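Side-chain contacts in probable transcriptional regulator (Pseudomonas aeruginosa, PDB 2FBI), which probably binds DNA as a dimeric MarR-type repressor or activator, using a winged helix-turn-helix domain in each subunit to regulate transcription: residues N30-T35 / S108-K113; Q37-I42 / Q102-M107; I42-Q47 / N58-L63; E52-A57 / I62-M67. All blocks are in the same frame, centred on the assembly; numbering follows the deposited sequence.

All four contacts belong to one MarR-type regulator fold. Along the chain contact 2 falls within the span of contact 1, and contacts 3 and 4 within that of contact 2, these two overlapping. Contacts 1 and 2, with centres about 8 Å apart, both use helix 98-122 and hold helices 26-32 and 36-48 against it. Contact 3 shares I42 and helix 36-48 with contact 2, and helix 53-59, I62 and L63 with contact 4. The centres of contacts 1 and 4 are about 23 Å apart, on opposite sides of the chain's centre. The series thus connects the long helix 98-122, through helix 36-48, to the probable DNA-reading helix-turn-helix.

Contact 1. Residues N30-T35 / S108-K113; sequences NQHGLT and SGDMEK
A histidine-carboxylate hydrogen bond between H32 and D110 ties the end of helix 26-32 to the middle of the long helix 98-122. H32 NE2 donates to D110 OD2 at 3.1 Å, with an N-H...O angle of 158°. The oxygen sits at the edge of the imidazole, close to its plane, and the N-H meets it nearly along the C-O bond direction. The ring and the carboxylate are nonetheless twisted strongly against each other, their planes 76° apart. This is a narrow bridge, made by one nitrogen and one oxygen at the partly exposed surface. Histidine suits the place because its flat ring can span the gap and present an N-H at its far edge; a nearby carboxylate would probably favour the protonated ring. A water close to Q31 OE1 also makes a long, weak bond to D110 OD2, at most a loose second link.

The backbone turns away just after the bridge. G33, with positive phi, closes a Schellman motif in which its N binds N30 O at 2.7 Å; glycine adopts this conformation readily. Beyond it T35 serves as the N-cap of helix 36-48. The H32 ring and L34 also rest on M107 of helix 98-122, while L34 touches I42 of helix 36-48, so the turn sits between these two helices.

Contact 2. Residues Q37-I42 / Q102-M107; sequences QQWRVI and QCFVSM
W39 and F104 meet where helix 36-48 passes helix 98-122, the CH2 corner of the indole coming up to CD1 of the phenyl ring. W39 CH2 lies 3.5 Å from F104 CD1. The six-membered ring of W39 and the F104 ring are almost parallel, with planes 7° apart, but they are slid so far past each other that they hardly overlap; their centroids are 5.5 Å apart. Van der Waals contact at the rims therefore carries the pair.

M107 supplies the second half of the first shell. Its CB touches W39 CH2 at 3.7 Å, and bends at chi2 and chi3 fold the thioether back over one indole face. SD stands 4.5 Å from the centroid of the six-membered ring, a Met-aromatic contact displaced toward the rim. Methionine suits this place because its flexible chain can follow the ring surface. I42, one helical turn beyond W39, brings its CG2 branch to F104 CB at 4.1 Å, near the edge of the phenyl ring.

The torsions of both aromatic residues position the pair: each CG is anti to its own backbone N, carrying the rings into the space between the helices. The short axes cross at -107° and approach to 11.3 Å, a separation filled by these large side chains. L29 of helix 26-32 packs on both W39 and M107, while R7 of the second subunit packs on W39 and F104. The crossing of helices 36-48 and 98-122 is thus flanked by helix 26-32 of its own chain and by R7 of the second subunit.

Contact 3. Residues I42-Q47 / N58-L63; sequences IRILRQ and NQACIL
The turn of the helix-turn-helix motif, where helix 53-59 gives way to helix 64-76, receives I44 from helix 36-48 against Q59 and A60. I44 is the residue of 42-47 that reaches across, and chi1 (-73°) sends its CG1 branch toward the turn. The methyl at the end of that branch is modelled too close to A60, so every distance from it is approximate; as placed, I44 CD1 lies 3.6 Å from the backbone carbon C of Q59 and 4.3 Å from Q59 CB, beside the main chain at the end of the preceding helix. The nearness of the backbones is secure: I44 CA and A60 CA are 6.6 Å apart. Alanine suits such a place because its short side chain lets another helix come near.

Q59 contributes its aliphatic stem to the apolar contact, whereas its OE1 turns to Q48 NE2 for a hydrogen bond. C61 then leaves helical geometry with positive phi. The carbonyl oxygens of A60 and C61 both accept from the guanidinium of R40, which fastens the turn to helix 36-48 a turn before I44.

I44 and Q59 also touch M51 of strand 51-52, and L12 of the second subunit packs on I44. The meeting of helix 36-48 with the turn is thus bordered by that short strand and by the dimer partner.

Contact 4. Residues E52-A57 / I62-M67; sequences ESYQLA and ILRPSM
The Y54 ring and the R64 guanidinium meet at the ring's edge. R64 NE lies near the ring plane, 3.2 Å from Y54 CE2, and the two planes are inclined by 44°, so this is neither a stack nor a cation-pi contact over the face. At the guanidinium edge, in its plane, a water accepts from R64 NH2 at 3.0 Å and donates to Y54 O at 2.8 Å. Arginine suits this exposed rim because its long chain can reach the tyrosine edge while NH2 still meets the water.

Deeper in, M67 reaches over from helix 64-76, its flexible chain bent at chi2 and chi3, and lies against A57 and L56. Its CE is 3.2 Å from A57 N, which the small alanine leaves accessible, and 3.3 Å from L56 CG, tighter than usual. A straight main-chain bond, I62 N to A57 O at 3.0 Å (174°), fixes the turn. E52 caps the start of helix 53-59, its carboxylate oxygens accepting from Y54 N and Q55 N.

Two helices joined by a short turn and packed in this way form the helix-turn-helix of MarR proteins, in which helix 64-76 is probably the DNA-recognition helix.

Contact 1. Residues N30-T35 / S108-K113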
loop_
_atom_site.group_PDB
_atom_site.type_symbol
_atom_site.label_atom_id
_atom_site.label_comp_id
_atom_site.label_asym_id
_atom_site.label_seq_id
_atom_site.Cartn_x
_atom_site.Cartn_y
_atom_site.Cartn_z
ATOM N N ASN A 30 11.834 11.418 -6.626
ATOM C CA ASN A 30 13.300 11.460 -6.321
ATOM C C ASN A 30 13.806 12.821 -6.836
ATOM O O ASN A 30 14.016 13.770 -6.044
ATOM C CB ASN A 30 14.080 10.278 -6.983
ATOM C CG ASN A 30 13.823 8.907 -6.305
ATOM O OD1 ASN A 30 13.196 8.840 -5.245
ATOM N ND2 ASN A 30 14.295 7.820 -6.921
ATOM N N GLN A 31 13.836 12.979 -8.171
ATOM C CA GLN A 31 14.269 14.268 -8.824
ATOM C C GLN A 31 13.705 15.553 -8.266
ATOM O O GLN A 31 14.324 16.593 -8.405
ATOM C CB GLN A 31 14.103 14.260 -10.371
ATOM C CG GLN A 31 15.204 13.497 -11.110
ATOM C CD GLN A 31 14.684 12.665 -12.305
ATOM O OE1 GLN A 31 13.702 13.037 -12.986
ATOM N NE2 GLN A 31 15.351 11.533 -12.562
ATOM N N HIS A 32 12.548 15.522 -7.626
ATOM C CA HIS A 32 11.956 16.807 -7.152
ATOM C C HIS A 32 12.125 16.932 -5.626
ATOM O O HIS A 32 11.668 17.887 -4.990
ATOM C CB HIS A 32 10.477 16.905 -7.504
ATOM C CG HIS A 32 10.190 17.434 -8.879
ATOM N ND1 HIS A 32 9.610 18.668 -9.091
ATOM C CD2 HIS A 32 10.360 16.884 -10.107
ATOM C CE1 HIS A 32 9.444 18.861 -10.389
ATOM N NE2 HIS A 32 9.889 17.793 -11.028
ATOM N N GLY A 33 12.808 15.960 -5.050
ATOM C CA GLY A 33 12.932 15.922 -3.604
ATOM C C GLY A 33 11.593 15.903 -2.872
ATOM O O GLY A 33 11.318 16.809 -2.039
ATOM N N LEU A 34 10.757 14.905 -3.235
ATOM C CA LEU A 34 9.674 14.467 -2.368
ATOM C C LEU A 34 9.452 12.993 -2.198
ATOM O O LEU A 34 9.748 12.167 -3.093
ATOM C CB LEU A 34 8.361 15.240 -2.506
ATOM C CG LEU A 34 7.574 16.037 -3.503
ATOM C CD1 LEU A 34 7.263 17.368 -2.781
ATOM C CD2 LEU A 34 8.272 16.288 -4.796
ATOM N N THR A 35 8.933 12.681 -1.002
ATOM C CA THR A 35 8.536 11.351 -0.672
ATOM C C THR A 35 7.158 11.160 -1.248
ATOM O O THR A 35 6.419 12.100 -1.404
ATOM C CB THR A 35 8.527 11.109 0.885
ATOM O OG1 THR A 35 7.503 11.912 1.520
ATOM C CG2 THR A 35 9.874 11.508 1.502
ATOM N N SER A 108 3.301 18.361 -12.176
ATOM C CA SER A 108 2.195 17.733 -12.909
ATOM C C SER A 108 2.515 17.379 -14.347
ATOM O O SER A 108 2.014 16.381 -14.829
ATOM C CB SER A 108 0.901 18.584 -12.829
ATOM O OG SER A 108 1.041 19.763 -13.619
ATOM N N GLY A 109 3.366 18.158 -15.020
ATOM C CA GLY A 109 3.791 17.813 -16.389
ATOM C C GLY A 109 4.590 16.520 -16.413
ATOM O O GLY A 109 4.276 15.580 -17.175
ATOM N N ASP A 110 5.586 16.431 -15.535
ATOM C CA ASP A 110 6.298 15.155 -15.343
ATOM C C ASP A 110 5.338 13.996 -15.005
ATOM O O ASP A 110 5.408 12.932 -15.616
ATOM C CB ASP A 110 7.431 15.291 -14.295
ATOM C CG ASP A 110 8.604 16.161 -14.796
ATOM O OD1 ASP A 110 8.816 16.219 -16.037
ATOM O OD2 ASP A 110 9.302 16.810 -13.962
ATOM N N MET A 111 4.432 14.201 -14.052
ATOM C CA MET A 111 3.547 13.100 -13.645
ATOM C C MET A 111 2.572 12.668 -14.769
ATOM O O MET A 111 2.213 11.490 -14.861
ATOM C CB MET A 111 2.837 13.373 -12.293
ATOM C CG MET A 111 3.757 13.685 -11.070
ATOM S SD MET A 111 4.801 12.384 -10.318
ATOM C CE MET A 111 6.071 12.280 -11.525
ATOM N N GLU A 112 2.164 13.610 -15.622
ATOM C CA GLU A 112 1.364 13.285 -16.821
ATOM C C GLU A 112 2.164 12.392 -17.811
ATOM O O GLU A 112 1.649 11.366 -18.279
ATOM C CB GLU A 112 0.830 14.580 -17.454
ATOM C CG GLU A 112 0.089 14.471 -18.832
ATOM C CD GLU A 112 -1.117 13.529 -18.828
ATOM O OE1 GLU A 112 -1.947 13.657 -17.900
ATOM O OE2 GLU A 112 -1.225 12.658 -19.748
ATOM N N LYS A 113 3.426 12.737 -18.059
ATOM C CA LYS A 113 4.300 11.923 -18.930
ATOM C C LYS A 113 4.485 10.511 -18.389
ATOM O O LYS A 113 4.511 9.528 -19.163
ATOM C CB LYS A 113 5.686 12.540 -19.069
ATOM C CG LYS A 113 5.709 14.010 -19.400
ATOM C CD LYS A 113 6.246 14.262 -20.790
ATOM C CE LYS A 113 6.165 15.774 -21.155
ATOM N NZ LYS A 113 7.052 16.625 -20.300
HETATM O O HOH W 1 11.585 14.226 -13.607
#

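Contact 2. Residues Q37-I42 / Q102-M107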
loop_
_atom_site.group_PDB
_atom_site.type_symbol
_atom_site.label_atom_id
_atom_site.label_comp_id
_atom_site.label_asym_id
_atom_site.label_seq_id
_atom_site.Cartn_x
_atom_site.Cartn_y
_atom_site.Cartn_z
ATOM N N GLN A 37 4.708 9.952 0.315
ATOM C CA GLN A 37 3.761 10.151 1.383
ATOM C C GLN A 37 3.419 11.638 1.420
ATOM O O GLN A 37 2.250 12.020 1.597
ATOM C CB GLN A 37 4.382 9.672 2.704
ATOM C CG GLN A 37 4.712 8.120 2.763
ATOM C CD GLN A 37 6.063 7.635 2.135
ATOM O OE1 GLN A 37 7.048 8.373 1.950
ATOM N NE2 GLN A 37 6.095 6.351 1.845
ATOM N N GLN A 38 4.441 12.477 1.254
ATOM C CA GLN A 38 4.251 13.888 0.985
ATOM C C GLN A 38 3.384 14.155 -0.246
ATOM O O GLN A 38 2.518 14.982 -0.187
ATOM C CB GLN A 38 5.612 14.582 0.769
ATOM C CG GLN A 38 6.380 14.823 2.080
ATOM C CD GLN A 38 7.814 15.234 1.798
ATOM O OE1 GLN A 38 8.328 14.985 0.709
ATOM N NE2 GLN A 38 8.447 15.900 2.750
ATOM N N TRP A 39 3.688 13.476 -1.357
ATOM C CA TRP A 39 3.037 13.679 -2.638
ATOM C C TRP A 39 1.523 13.254 -2.526
ATOM O O TRP A 39 0.663 13.925 -3.086
ATOM C CB TRP A 39 3.739 12.882 -3.746
ATOM C CG TRP A 39 3.094 13.131 -5.136
ATOM C CD1 TRP A 39 2.472 12.213 -5.953
ATOM C CD2 TRP A 39 2.936 14.415 -5.781
ATOM N NE1 TRP A 39 1.973 12.859 -7.087
ATOM C CE2 TRP A 39 2.243 14.200 -6.998
ATOM C CE3 TRP A 39 3.326 15.724 -5.440
ATOM C CZ2 TRP A 39 1.958 15.247 -7.905
ATOM C CZ3 TRP A 39 3.016 16.775 -6.315
ATOM C CH2 TRP A 39 2.319 16.528 -7.531
ATOM N N ARG A 40 1.231 12.136 -1.812
ATOM C CA ARG A 40 -0.182 11.743 -1.524
ATOM C C ARG A 40 -0.964 12.806 -0.829
ATOM O O ARG A 40 -2.121 13.056 -1.152
ATOM C CB ARG A 40 -0.320 10.428 -0.712
ATOM C CG ARG A 40 0.246 9.261 -1.490
ATOM C CD ARG A 40 -0.250 7.850 -1.097
ATOM N NE ARG A 40 0.059 7.485 0.275
ATOM C CZ ARG A 40 1.201 6.957 0.711
ATOM N NH1 ARG A 40 1.290 6.648 2.003
ATOM N NH2 ARG A 40 2.262 6.763 -0.100
ATOM N N VAL A 41 -0.369 13.354 0.201
ATOM C CA VAL A 41 -0.934 14.440 0.924
ATOM C C VAL A 41 -1.165 15.678 0.011
ATOM O O VAL A 41 -2.271 16.242 -0.073
ATOM C CB VAL A 41 -0.024 14.767 2.140
ATOM C CG1 VAL A 41 -0.451 16.030 2.772
ATOM C CG2 VAL A 41 -0.148 13.653 3.202
ATOM N N ILE A 42 -0.134 16.069 -0.715
ATOM C CA ILE A 42 -0.272 17.187 -1.666
ATOM C C ILE A 42 -1.394 16.911 -2.679
ATOM O O ILE A 42 -2.255 17.761 -2.901
ATOM C CB ILE A 42 1.093 17.434 -2.402
ATOM C CG1 ILE A 42 2.106 17.992 -1.411
ATOM C CG2 ILE A 42 0.879 18.390 -3.595
ATOM C CD1 ILE A 42 3.565 17.958 -1.878
ATOM N N GLN A 102 1.907 25.666 -6.339
ATOM C CA GLN A 102 2.815 25.867 -7.490
ATOM C C GLN A 102 3.762 24.690 -7.604
ATOM O O GLN A 102 4.155 24.299 -8.688
ATOM C CB GLN A 102 3.610 27.181 -7.342
ATOM C CG GLN A 102 4.454 27.549 -8.598
ATOM C CD GLN A 102 3.616 27.748 -9.866
ATOM O OE1 GLN A 102 2.467 28.170 -9.836
ATOM N NE2 GLN A 102 4.224 27.480 -10.987
ATOM N N CYS A 103 4.137 24.124 -6.460
ATOM C CA CYS A 103 4.801 22.825 -6.380
ATOM C C CYS A 103 3.983 21.753 -7.106
ATOM O O CYS A 103 4.472 21.080 -8.020
ATOM C CB CYS A 103 4.969 22.458 -4.885
ATOM S SG CYS A 103 5.892 21.012 -4.639
ATOM N N PHE A 104 2.718 21.603 -6.714
ATOM C CA PHE A 104 1.871 20.645 -7.425
ATOM C C PHE A 104 1.917 20.917 -8.968
ATOM O O PHE A 104 2.177 20.017 -9.772
ATOM C CB PHE A 104 0.407 20.650 -6.955
ATOM C CG PHE A 104 -0.462 19.770 -7.817
ATOM C CD1 PHE A 104 -0.611 18.395 -7.514
ATOM C CD2 PHE A 104 -1.071 20.282 -8.975
ATOM C CE1 PHE A 104 -1.391 17.549 -8.359
ATOM C CE2 PHE A 104 -1.860 19.458 -9.832
ATOM C CZ PHE A 104 -2.016 18.081 -9.526
ATOM N N VAL A 105 1.684 22.173 -9.360
ATOM C CA VAL A 105 1.679 22.531 -10.814
ATOM C C VAL A 105 2.975 22.113 -11.542
ATOM O O VAL A 105 2.927 21.436 -12.555
ATOM C CB VAL A 105 1.361 24.041 -11.037
ATOM C CG1 VAL A 105 1.583 24.440 -12.520
ATOM C CG2 VAL A 105 -0.052 24.373 -10.599
ATOM N N SER A 106 4.137 22.488 -11.019
ATOM C CA SER A 106 5.358 22.128 -11.732
ATOM C C SER A 106 5.667 20.629 -11.803
ATOM O O SER A 106 6.339 20.198 -12.718
ATOM C CB SER A 106 6.556 22.919 -11.230
ATOM O OG SER A 106 6.964 22.455 -9.988
ATOM N N MET A 107 5.170 19.831 -10.866
ATOM C CA MET A 107 5.372 18.403 -10.925
ATOM C C MET A 107 4.429 17.717 -11.891
ATOM O O MET A 107 4.730 16.659 -12.387
ATOM C CB MET A 107 5.193 17.801 -9.538
ATOM C CG MET A 107 6.429 17.980 -8.647
ATOM S SD MET A 107 6.870 16.409 -7.941
ATOM C CE MET A 107 6.746 15.335 -9.363
#

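Contact 3. Residues I42-Q47 / N58-L63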
loop_
_atom_site.group_PDB
_atom_site.type_symbol
_atom_site.label_atom_id
_atom_site.label_comp_id
_atom_site.label_asym_id
_atom_site.label_seq_id
_atom_site.Cartn_x
_atom_site.Cartn_y
_atom_site.Cartn_z
ATOM N N ILE A 42 -0.134 16.069 -0.715
ATOM C CA ILE A 42 -0.272 17.187 -1.666
ATOM C C ILE A 42 -1.394 16.911 -2.679
ATOM O O ILE A 42 -2.255 17.761 -2.901
ATOM C CB ILE A 42 1.093 17.434 -2.402
ATOM C CG1 ILE A 42 2.106 17.992 -1.411
ATOM C CG2 ILE A 42 0.879 18.390 -3.595
ATOM C CD1 ILE A 42 3.565 17.958 -1.878
ATOM N N ARG A 43 -1.396 15.707 -3.252
ATOM C CA ARG A 43 -2.431 15.313 -4.207
ATOM C C ARG A 43 -3.853 15.432 -3.646
ATOM O O ARG A 43 -4.761 15.884 -4.344
ATOM C CB ARG A 43 -2.245 13.863 -4.656
ATOM C CG ARG A 43 -1.119 13.627 -5.659
ATOM C CD ARG A 43 -1.605 14.049 -6.996
ATOM N NE ARG A 43 -1.852 12.931 -7.885
ATOM C CZ ARG A 43 -2.765 12.929 -8.857
ATOM N NH1 ARG A 43 -2.858 11.885 -9.630
ATOM N NH2 ARG A 43 -3.607 13.948 -9.030
ATOM N N ILE A 44 -4.062 14.973 -2.408
ATOM C CA ILE A 44 -5.433 15.041 -1.796
ATOM C C ILE A 44 -5.817 16.455 -1.462
ATOM O O ILE A 44 -6.926 16.884 -1.658
ATOM C CB ILE A 44 -5.516 14.151 -0.503
ATOM C CG1 ILE A 44 -5.539 12.678 -0.919
ATOM C CG2 ILE A 44 -6.783 14.490 0.340
ATOM C CD1 ILE A 44 -4.746 11.846 -0.005
ATOM N N LEU A 45 -4.895 17.195 -0.902
ATOM C CA LEU A 45 -5.185 18.575 -0.573
ATOM C C LEU A 45 -5.416 19.459 -1.857
ATOM O O LEU A 45 -6.234 20.385 -1.871
ATOM C CB LEU A 45 -4.031 19.096 0.274
ATOM C CG LEU A 45 -3.894 18.616 1.736
ATOM C CD1 LEU A 45 -2.652 19.245 2.387
ATOM C CD2 LEU A 45 -5.208 18.958 2.582
ATOM N N ARG A 46 -4.720 19.130 -2.931
ATOM C CA ARG A 46 -4.973 19.763 -4.240
ATOM C C ARG A 46 -6.391 19.498 -4.730
ATOM O O ARG A 46 -7.173 20.415 -4.935
ATOM C CB ARG A 46 -3.949 19.243 -5.253
ATOM C CG ARG A 46 -4.124 19.753 -6.698
ATOM C CD ARG A 46 -4.025 21.286 -6.881
ATOM N NE ARG A 46 -4.104 21.547 -8.355
ATOM C CZ ARG A 46 -3.635 22.632 -8.971
ATOM N NH1 ARG A 46 -3.780 22.735 -10.285
ATOM N NH2 ARG A 46 -3.050 23.619 -8.292
ATOM N N GLN A 47 -6.730 18.223 -4.861
ATOM C CA GLN A 47 -7.994 17.804 -5.399
ATOM C C GLN A 47 -9.194 18.110 -4.504
ATOM O O GLN A 47 -10.240 18.520 -5.009
ATOM C CB GLN A 47 -7.909 16.310 -5.776
ATOM C CG GLN A 47 -9.130 15.697 -6.531
ATOM C CD GLN A 47 -9.562 16.451 -7.796
ATOM O OE1 GLN A 47 -8.739 17.073 -8.510
ATOM N NE2 GLN A 47 -10.874 16.422 -8.065
ATOM N N ASN A 58 -6.585 9.496 6.702
ATOM C CA ASN A 58 -7.427 8.411 6.232
ATOM C C ASN A 58 -7.543 8.303 4.717
ATOM O O ASN A 58 -7.548 7.201 4.181
ATOM C CB ASN A 58 -8.825 8.489 6.865
ATOM C CG ASN A 58 -8.857 7.939 8.289
ATOM O OD1 ASN A 58 -7.898 7.325 8.750
ATOM N ND2 ASN A 58 -9.970 8.167 8.988
ATOM N N GLN A 59 -7.641 9.439 4.034
ATOM C CA GLN A 59 -7.778 9.467 2.593
ATOM C C GLN A 59 -6.445 9.250 1.905
ATOM O O GLN A 59 -6.391 8.583 0.855
ATOM C CB GLN A 59 -8.314 10.821 2.202
ATOM C CG GLN A 59 -9.660 11.092 2.809
ATOM C CD GLN A 59 -10.561 11.570 1.778
ATOM O OE1 GLN A 59 -10.341 11.296 0.599
ATOM N NE2 GLN A 59 -11.612 12.281 2.175
ATOM N N ALA A 60 -5.398 9.816 2.519
ATOM C CA ALA A 60 -4.032 9.829 1.996
ATOM C C ALA A 60 -3.349 8.564 2.300
ATOM O O ALA A 60 -2.205 8.362 1.844
ATOM C CB ALA A 60 -3.217 10.991 2.587
ATOM N N CYS A 61 -4.019 7.714 3.080
ATOM C CA CYS A 61 -3.497 6.421 3.437
ATOM C C CYS A 61 -2.091 6.601 4.058
ATOM O O CYS A 61 -1.063 6.180 3.484
ATOM C CB CYS A 61 -3.489 5.509 2.200
ATOM S SG CYS A 61 -5.155 4.964 1.695
ATOM N N ILE A 62 -2.073 7.277 5.221
ATOM C CA ILE A 62 -0.893 7.421 6.076
ATOM C C ILE A 62 -1.292 7.038 7.520
ATOM O O ILE A 62 -2.405 7.327 7.964
ATOM C CB ILE A 62 -0.295 8.853 5.918
ATOM C CG1 ILE A 62 0.264 9.005 4.485
ATOM C CG2 ILE A 62 0.787 9.120 6.946
ATOM C CD1 ILE A 62 0.576 10.405 4.019
ATOM N N LEU A 63 -0.412 6.341 8.235
ATOM C CA LEU A 63 -0.689 5.976 9.645
ATOM C C LEU A 63 -0.434 7.161 10.562
ATOM O O LEU A 63 0.566 7.868 10.365
ATOM C CB LEU A 63 0.165 4.780 10.083
ATOM C CG LEU A 63 -0.329 3.409 9.589
ATOM C CD1 LEU A 63 0.729 2.340 9.931
ATOM C CD2 LEU A 63 -1.721 3.040 10.164
#

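Contact 4. Residues E52-A57 / I62-M67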
loop_
_atom_site.group_PDB
_atom_site.type_symbol
_atom_site.label_atom_id
_atom_site.label_comp_id
_atom_site.label_asym_id
_atom_site.label_seq_id
_atom_site.Cartn_x
_atom_site.Cartn_y
_atom_site.Cartn_z
ATOM N N GLU A 52 -9.679 18.344 7.326
ATOM C CA GLU A 52 -9.366 18.033 8.721
ATOM C C GLU A 52 -8.287 16.920 8.757
ATOM O O GLU A 52 -8.276 15.995 7.929
ATOM C CB GLU A 52 -10.702 17.708 9.453
ATOM C CG GLU A 52 -10.585 17.401 10.930
ATOM C CD GLU A 52 -10.036 16.000 11.190
ATOM O OE1 GLU A 52 -10.393 15.087 10.433
ATOM O OE2 GLU A 52 -9.284 15.813 12.171
ATOM N N SER A 53 -7.365 17.022 9.706
ATOM C CA SER A 53 -6.128 16.270 9.659
ATOM C C SER A 53 -6.245 14.764 9.834
ATOM O O SER A 53 -5.450 14.049 9.233
ATOM C CB SER A 53 -5.109 16.840 10.626
ATOM O OG SER A 53 -5.580 16.649 11.944
ATOM N N TYR A 54 -7.225 14.267 10.596
ATOM C CA TYR A 54 -7.431 12.786 10.693
ATOM C C TYR A 54 -8.070 12.247 9.435
ATOM O O TYR A 54 -7.750 11.124 8.919
ATOM C CB TYR A 54 -8.247 12.387 11.964
ATOM C CG TYR A 54 -7.407 12.381 13.259
ATOM C CD1 TYR A 54 -7.015 13.559 13.856
ATOM C CD2 TYR A 54 -7.000 11.187 13.864
ATOM C CE1 TYR A 54 -6.238 13.577 14.999
ATOM C CE2 TYR A 54 -6.215 11.192 15.047
ATOM C CZ TYR A 54 -5.865 12.382 15.613
ATOM O OH TYR A 54 -5.074 12.430 16.759
ATOM N N GLN A 55 -9.012 13.028 8.926
ATOM C CA GLN A 55 -9.614 12.717 7.623
ATOM C C GLN A 55 -8.545 12.639 6.476
ATOM O O GLN A 55 -8.632 11.772 5.584
ATOM C CB GLN A 55 -10.633 13.798 7.326
ATOM C CG GLN A 55 -11.425 13.659 6.096
ATOM C CD GLN A 55 -12.699 14.505 6.150
ATOM O OE1 GLN A 55 -13.175 14.893 7.225
ATOM N NE2 GLN A 55 -13.268 14.766 4.990
ATOM N N LEU A 56 -7.582 13.565 6.496
ATOM C CA LEU A 56 -6.507 13.633 5.506
ATOM C C LEU A 56 -5.640 12.362 5.598
ATOM O O LEU A 56 -5.379 11.691 4.569
ATOM C CB LEU A 56 -5.673 14.921 5.763
ATOM C CG LEU A 56 -4.385 15.181 4.941
ATOM C CD1 LEU A 56 -4.727 15.141 3.432
ATOM C CD2 LEU A 56 -3.716 16.481 5.307
ATOM N N ALA A 57 -5.209 12.004 6.816
ATOM C CA ALA A 57 -4.507 10.725 7.042
ATOM C C ALA A 57 -5.265 9.510 6.521
ATOM O O ALA A 57 -4.645 8.613 5.936
ATOM C CB ALA A 57 -4.111 10.536 8.535
ATOM N N ILE A 62 -2.073 7.277 5.221
ATOM C CA ILE A 62 -0.893 7.421 6.076
ATOM C C ILE A 62 -1.292 7.038 7.520
ATOM O O ILE A 62 -2.405 7.327 7.964
ATOM C CB ILE A 62 -0.295 8.853 5.918
ATOM C CG1 ILE A 62 0.264 9.005 4.485
ATOM C CG2 ILE A 62 0.787 9.120 6.946
ATOM C CD1 ILE A 62 0.576 10.405 4.019
ATOM N N LEU A 63 -0.412 6.341 8.235
ATOM C CA LEU A 63 -0.689 5.976 9.645
ATOM C C LEU A 63 -0.434 7.161 10.562
ATOM O O LEU A 63 0.566 7.868 10.365
ATOM C CB LEU A 63 0.165 4.780 10.083
ATOM C CG LEU A 63 -0.329 3.409 9.589
ATOM C CD1 LEU A 63 0.729 2.340 9.931
ATOM C CD2 LEU A 63 -1.721 3.040 10.164
ATOM N N ARG A 64 -1.292 7.372 11.564
ATOM C CA ARG A 64 -1.239 8.654 12.313
ATOM C C ARG A 64 0.098 9.084 12.944
ATOM O O ARG A 64 0.349 10.293 13.061
ATOM C CB ARG A 64 -2.446 8.908 13.249
ATOM C CG ARG A 64 -2.601 8.089 14.531
ATOM C CD ARG A 64 -4.027 8.351 15.167
ATOM N NE ARG A 64 -5.127 8.256 14.181
ATOM C CZ ARG A 64 -6.164 7.405 14.222
ATOM N NH1 ARG A 64 -6.322 6.542 15.232
ATOM N NH2 ARG A 64 -7.067 7.431 13.240
ATOM N N PRO A 65 0.951 8.115 13.359
ATOM C CA PRO A 65 2.231 8.583 13.895
ATOM C C PRO A 65 3.146 9.154 12.808
ATOM O O PRO A 65 3.883 10.105 13.081
ATOM C CB PRO A 65 2.843 7.323 14.540
ATOM C CG PRO A 65 1.718 6.293 14.580
ATOM C CD PRO A 65 0.826 6.642 13.436
ATOM N N SER A 66 3.108 8.598 11.596
ATOM C CA SER A 66 3.895 9.169 10.493
ATOM C C SER A 66 3.303 10.454 9.945
ATOM O O SER A 66 4.037 11.297 9.451
ATOM C CB SER A 66 4.148 8.169 9.364
ATOM O OG SER A 66 3.386 7.009 9.567
ATOM N N MET A 67 1.990 10.616 10.054
ATOM C CA MET A 67 1.335 11.808 9.550
ATOM C C MET A 67 1.792 13.093 10.267
ATOM O O MET A 67 1.984 14.128 9.620
ATOM C CB MET A 67 -0.188 11.630 9.571
ATOM C CG MET A 67 -0.944 12.730 8.868
ATOM S SD MET A 67 -0.688 12.956 7.079
ATOM C CE MET A 67 -2.349 13.366 6.790
HETATM O O HOH W 2 -7.020 9.036 10.708
#